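Local coordinates for protein transcriptional regulator Tm0710 (Thermotoga maritima, PDB 2A61) that is a probable MarR-family transcriptional regulator that, like its relatives, would bind DNA as a dimer through winged helix-turn-helix domains, at residues 41-46 with 91-96; 37-42 with 75-80. All blocks are in the same frame, centred on the assembly; numbering follows the deposited sequence.

Contact 1. Residues 41-46 with 91-96; sequences KIYFEG and LVITRK
Thr94 OG1, one residue beyond the Ile93 that packs on Ile42 and Tyr43, is held by Gly75 O and by Gly97 N, the latter bond making Thr94 the N-cap of helix 95-119 just after strand 88-93 ends. Across the contact itself the packing is apolar, with no hydrogen bond. Helix 41-45 crosses strand 91-93 at 80°, and their axes approach to 7.9 Å. Ile42 lies closest to the strand and uses both branches. Its CG2 sits 3.6 Å from Ile93 N and 3.9 Å from Ile93 CB. With CG1 trans to the carbonyl carbon (chi1 -63°), its CD1 extends to Leu91, 4.0 Å from Leu91 CB. This is the packing of a winged helix-turn-helix domain, in which the second wing strand rests on helix 33-45. With both branches of Ile42 gone, as in an alanine here, a gap would probably open against Leu91 and Ile93. Tyr43 carries the other end of the contact. Ile93 CD1 comes to 3.9 Å from Tyr43 CB and lies at the edge of the ring, near its plane. Glu98 and Ile101 of helix 95-119 also touch both Tyr43 and Ile93. On the helix, Lys41 NZ forms a salt bridge with Glu45 OE1 at 2.8 Å, approaching from above the carboxylate plane.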
# COMPACT_ATOMS: atom_id res chain seq x y z
N LYS A 41 -2.70 -0.43 -10.64
CA LYS A 41 -3.87 -1.30 -10.72
C LYS A 41 -4.15 -1.79 -12.14
O LYS A 41 -4.37 -2.99 -12.35
CB LYS A 41 -5.09 -0.61 -10.15
CG LYS A 41 -6.35 -1.43 -10.16
CD LYS A 41 -6.20 -2.83 -9.49
CE LYS A 41 -5.80 -2.78 -8.00
NZ LYS A 41 -5.57 -4.15 -7.33
N ILE A 42 -4.10 -0.87 -13.10
CA ILE A 42 -4.35 -1.21 -14.49
C ILE A 42 -3.16 -2.01 -15.01
O ILE A 42 -3.33 -2.92 -15.81
CB ILE A 42 -4.62 0.06 -15.37
CG1 ILE A 42 -5.89 0.77 -14.90
CG2 ILE A 42 -4.71 -0.30 -16.87
CD1 ILE A 42 -6.07 2.27 -15.47
N TYR A 43 -1.95 -1.67 -14.55
CA TYR A 43 -0.76 -2.38 -14.99
C TYR A 43 -0.86 -3.87 -14.63
O TYR A 43 -0.50 -4.73 -15.43
CB TYR A 43 0.48 -1.79 -14.34
CG TYR A 43 1.78 -2.51 -14.67
CD1 TYR A 43 2.60 -2.07 -15.72
CD2 TYR A 43 2.21 -3.63 -13.92
CE1 TYR A 43 3.80 -2.74 -16.03
CE2 TYR A 43 3.40 -4.29 -14.21
CZ TYR A 43 4.19 -3.81 -15.24
OH TYR A 43 5.36 -4.43 -15.53
N PHE A 44 -1.37 -4.14 -13.44
CA PHE A 44 -1.42 -5.52 -12.95
C PHE A 44 -2.69 -6.25 -13.34
O PHE A 44 -2.63 -7.47 -13.61
CB PHE A 44 -1.16 -5.59 -11.43
CG PHE A 44 0.28 -5.33 -11.05
CD1 PHE A 44 1.30 -6.20 -11.48
CD2 PHE A 44 0.61 -4.24 -10.22
CE1 PHE A 44 2.65 -5.98 -11.10
CE2 PHE A 44 1.94 -3.98 -9.87
CZ PHE A 44 2.96 -4.83 -10.31
N GLU A 45 -3.83 -5.56 -13.35
CA GLU A 45 -5.11 -6.22 -13.58
C GLU A 45 -5.76 -5.91 -14.91
O GLU A 45 -6.78 -6.51 -15.28
CB GLU A 45 -6.08 -5.91 -12.45
CG GLU A 45 -5.45 -5.98 -11.09
CD GLU A 45 -6.49 -6.03 -10.00
OE1 GLU A 45 -6.13 -6.45 -8.89
OE2 GLU A 45 -7.67 -5.69 -10.27
N GLY A 46 -5.17 -4.98 -15.67
CA GLY A 46 -5.74 -4.60 -16.95
C GLY A 46 -6.82 -3.54 -16.86
O GLY A 46 -6.97 -2.87 -15.84
N LEU A 91 -10.40 2.45 -19.07
CA LEU A 91 -9.07 3.04 -19.10
C LEU A 91 -8.02 1.97 -19.22
O LEU A 91 -8.06 0.96 -18.49
CB LEU A 91 -8.83 3.94 -17.86
CG LEU A 91 -9.93 5.03 -18.01
CD1 LEU A 91 -10.69 5.37 -16.75
CD2 LEU A 91 -9.46 6.22 -18.83
N VAL A 92 -7.10 2.16 -20.15
CA VAL A 92 -6.03 1.19 -20.38
C VAL A 92 -4.67 1.90 -20.31
O VAL A 92 -4.58 3.09 -20.52
CB VAL A 92 -6.17 0.43 -21.72
CG1 VAL A 92 -7.43 -0.51 -21.69
CG2 VAL A 92 -6.35 1.35 -22.87
N ILE A 93 -3.61 1.15 -20.03
CA ILE A 93 -2.30 1.76 -19.83
C ILE A 93 -1.57 1.82 -21.18
O ILE A 93 -1.78 0.97 -22.05
CB ILE A 93 -1.49 0.96 -18.76
CG1 ILE A 93 -0.29 1.74 -18.20
CG2 ILE A 93 -1.07 -0.44 -19.30
CD1 ILE A 93 0.27 1.20 -16.85
N THR A 94 -0.70 2.81 -21.32
CA THR A 94 0.15 2.93 -22.50
C THR A 94 1.55 2.39 -22.18
O THR A 94 1.84 2.08 -21.03
CB THR A 94 0.31 4.42 -22.93
OG1 THR A 94 0.88 5.16 -21.86
CG2 THR A 94 -1.03 5.07 -23.26
N ARG A 95 2.41 2.32 -23.20
CA ARG A 95 3.80 1.99 -23.00
C ARG A 95 4.47 2.91 -22.02
O ARG A 95 5.26 2.47 -21.16
CB ARG A 95 4.56 2.15 -24.31
CG ARG A 95 5.47 1.01 -24.68
CD ARG A 95 6.63 0.74 -23.73
NE ARG A 95 6.33 -0.43 -22.90
CZ ARG A 95 7.17 -1.02 -22.05
NH1 ARG A 95 8.44 -0.59 -21.88
NH2 ARG A 95 6.72 -2.06 -21.34
N LYS A 96 4.21 4.21 -22.18
CA LYS A 96 4.77 5.21 -21.30
C LYS A 96 4.32 5.00 -19.86
O LYS A 96 5.12 5.18 -18.94
CB LYS A 96 4.36 6.58 -21.77
CG LYS A 96 5.07 7.70 -21.03
CD LYS A 96 4.66 9.04 -21.60
CE LYS A 96 5.33 10.21 -20.86
NZ LYS A 96 4.68 11.43 -21.34

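Contact 2. Residues 37-42 with 75-80; sequences DILQKI and GYLTRT
Helix 37-42 and strand 77-80 pass at 56° with their axes 11.1 Å apart, and Leu39 and Leu77 bring their CA atoms to 7.6 Å. Leu77 points toward the helix and meets three of its side chains. Its two methyls face mainly different partners. Leu77 CD1 lies 3.9 Å from Ile38 CG2, where the two side chains cross at about a right angle. Leu77 CD2 touches Leu39 CD2 and Ile42 CD1, both at 3.7 Å. With CG set beside the backbone N (chi1 -73°), Leu39 leaves to the side, and its CD2 branch, not the extended CD1, meets the strand. Leu39 CD2 also lies 3.7 Å from Tyr76 O and 3.9 Å from Tyr76 CB. The Tyr76 ring leads away from the helix and makes a cation-pi contact with Lys96. All five touching residues are buried, and no hydrogen bond joins the segments. Leu53 and Leu57 of helix 50-57 touch Ile38, while Leu71 of helix 61-73 touches Leu77. Before the strand, Gly75 ends helix 61-73 in a Schellman motif. Helices packed with the first wing strand, their apolar side chains meeting in a shared core, are typical of a winged helix-turn-helix domain, as expected for the MarR family.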
# COMPACT_ATOMS: atom_id res chain seq x y z
N ASP A 37 -1.50 4.77 -8.02
CA ASP A 37 -2.40 3.67 -7.62
C ASP A 37 -3.35 3.25 -8.77
O ASP A 37 -3.62 2.06 -8.95
CB ASP A 37 -3.22 4.06 -6.41
CG ASP A 37 -2.42 4.07 -5.10
OD1 ASP A 37 -1.41 3.32 -4.94
OD2 ASP A 37 -2.82 4.88 -4.23
N ILE A 38 -3.88 4.23 -9.52
CA ILE A 38 -4.63 3.94 -10.75
C ILE A 38 -3.76 3.23 -11.79
O ILE A 38 -4.17 2.22 -12.37
CB ILE A 38 -5.20 5.21 -11.41
CG1 ILE A 38 -6.27 5.84 -10.49
CG2 ILE A 38 -5.67 4.93 -12.82
CD1 ILE A 38 -6.64 7.23 -10.91
N LEU A 39 -2.56 3.75 -12.02
CA LEU A 39 -1.68 3.18 -13.06
C LEU A 39 -1.24 1.78 -12.71
O LEU A 39 -1.23 0.91 -13.59
CB LEU A 39 -0.43 4.01 -13.29
CG LEU A 39 -0.49 5.34 -14.01
CD1 LEU A 39 0.92 5.99 -13.97
CD2 LEU A 39 -0.93 5.12 -15.45
N GLN A 40 -0.85 1.56 -11.45
CA GLN A 40 -0.38 0.23 -11.04
C GLN A 40 -1.48 -0.83 -11.00
O GLN A 40 -1.22 -1.97 -11.32
CB GLN A 40 0.47 0.25 -9.76
CG GLN A 40 -0.25 0.45 -8.50
CD GLN A 40 0.61 0.10 -7.26
OE1 GLN A 40 0.33 0.55 -6.16
NE2 GLN A 40 1.65 -0.70 -7.46
N LYS A 41 -2.70 -0.43 -10.64
CA LYS A 41 -3.87 -1.30 -10.72
C LYS A 41 -4.15 -1.79 -12.14
O LYS A 41 -4.37 -2.99 -12.35
CB LYS A 41 -5.09 -0.61 -10.15
CG LYS A 41 -6.35 -1.43 -10.16
CD LYS A 41 -6.20 -2.83 -9.49
CE LYS A 41 -5.80 -2.78 -8.00
NZ LYS A 41 -5.57 -4.15 -7.33
N ILE A 42 -4.10 -0.87 -13.10
CA ILE A 42 -4.35 -1.21 -14.49
C ILE A 42 -3.16 -2.01 -15.01
O ILE A 42 -3.33 -2.92 -15.81
CB ILE A 42 -4.62 0.06 -15.37
CG1 ILE A 42 -5.89 0.77 -14.90
CG2 ILE A 42 -4.71 -0.30 -16.87
CD1 ILE A 42 -6.07 2.27 -15.47
N GLY A 75 -0.09 11.14 -21.51
CA GLY A 75 0.28 9.93 -22.26
C GLY A 75 0.51 8.68 -21.44
O GLY A 75 1.16 7.75 -21.93
N TYR A 76 0.05 8.66 -20.18
CA TYR A 76 0.21 7.46 -19.29
C TYR A 76 -0.94 6.43 -19.36
O TYR A 76 -0.74 5.21 -19.15
CB TYR A 76 0.43 7.90 -17.83
CG TYR A 76 1.66 8.74 -17.66
CD1 TYR A 76 2.93 8.16 -17.76
CD2 TYR A 76 1.58 10.13 -17.44
CE1 TYR A 76 4.07 8.92 -17.63
CE2 TYR A 76 2.75 10.90 -17.31
CZ TYR A 76 3.98 10.28 -17.40
OH TYR A 76 5.15 10.98 -17.31
N LEU A 77 -2.12 6.95 -19.69
CA LEU A 77 -3.33 6.19 -19.89
C LEU A 77 -3.95 6.53 -21.24
O LEU A 77 -3.74 7.61 -21.79
CB LEU A 77 -4.38 6.55 -18.82
CG LEU A 77 -4.11 5.96 -17.43
CD1 LEU A 77 -5.26 6.22 -16.50
CD2 LEU A 77 -3.87 4.49 -17.52
N THR A 78 -4.74 5.61 -21.75
CA THR A 78 -5.64 5.90 -22.87
C THR A 78 -6.97 5.24 -22.54
O THR A 78 -7.20 4.85 -21.37
CB THR A 78 -5.01 5.56 -24.26
OG1 THR A 78 -5.84 6.07 -25.30
CG2 THR A 78 -4.76 4.05 -24.47
N ARG A 79 -7.83 5.10 -23.55
CA ARG A 79 -9.23 4.76 -23.38
C ARG A 79 -9.60 3.78 -24.51
O ARG A 79 -9.05 3.85 -25.60
CB ARG A 79 -9.97 6.06 -23.65
CG ARG A 79 -11.33 6.18 -23.14
CD ARG A 79 -11.69 7.63 -23.36
NE ARG A 79 -11.38 8.43 -22.19
CZ ARG A 79 -12.28 9.15 -21.54
NH1 ARG A 79 -13.53 9.20 -21.96
NH2 ARG A 79 -11.93 9.80 -20.45
N THR A 80 -10.54 2.87 -24.23
CA THR A 80 -11.14 2.00 -25.22
C THR A 80 -12.63 1.74 -24.89
O THR A 80 -13.02 1.68 -23.71
CB THR A 80 -10.29 0.70 -25.41
OG1 THR A 80 -10.78 -0.05 -26.53
CG2 THR A 80 -10.28 -0.16 -24.13

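Overall arrangement
The two contacts have their centres about 4 Å apart and share Lys41 and Ile42 on helix 33-45. From this helix the chain runs through helices 50-57 and 61-73 to strand 77-82 of contact 2, then turns back as strand 88-93 of contact 1. The strands pair antiparallel, and Val92 O probably accepts a hydrogen bond from Thr78 N. Ile42 reaches both strands, and helix 33-45 thus packs against both strands of the wing. Contact 1 takes in the start of the long helix 95-119, which the chain follows onward. The wing is therefore tied both to the helical core and to that helix, within what is probably the DNA-binding domain.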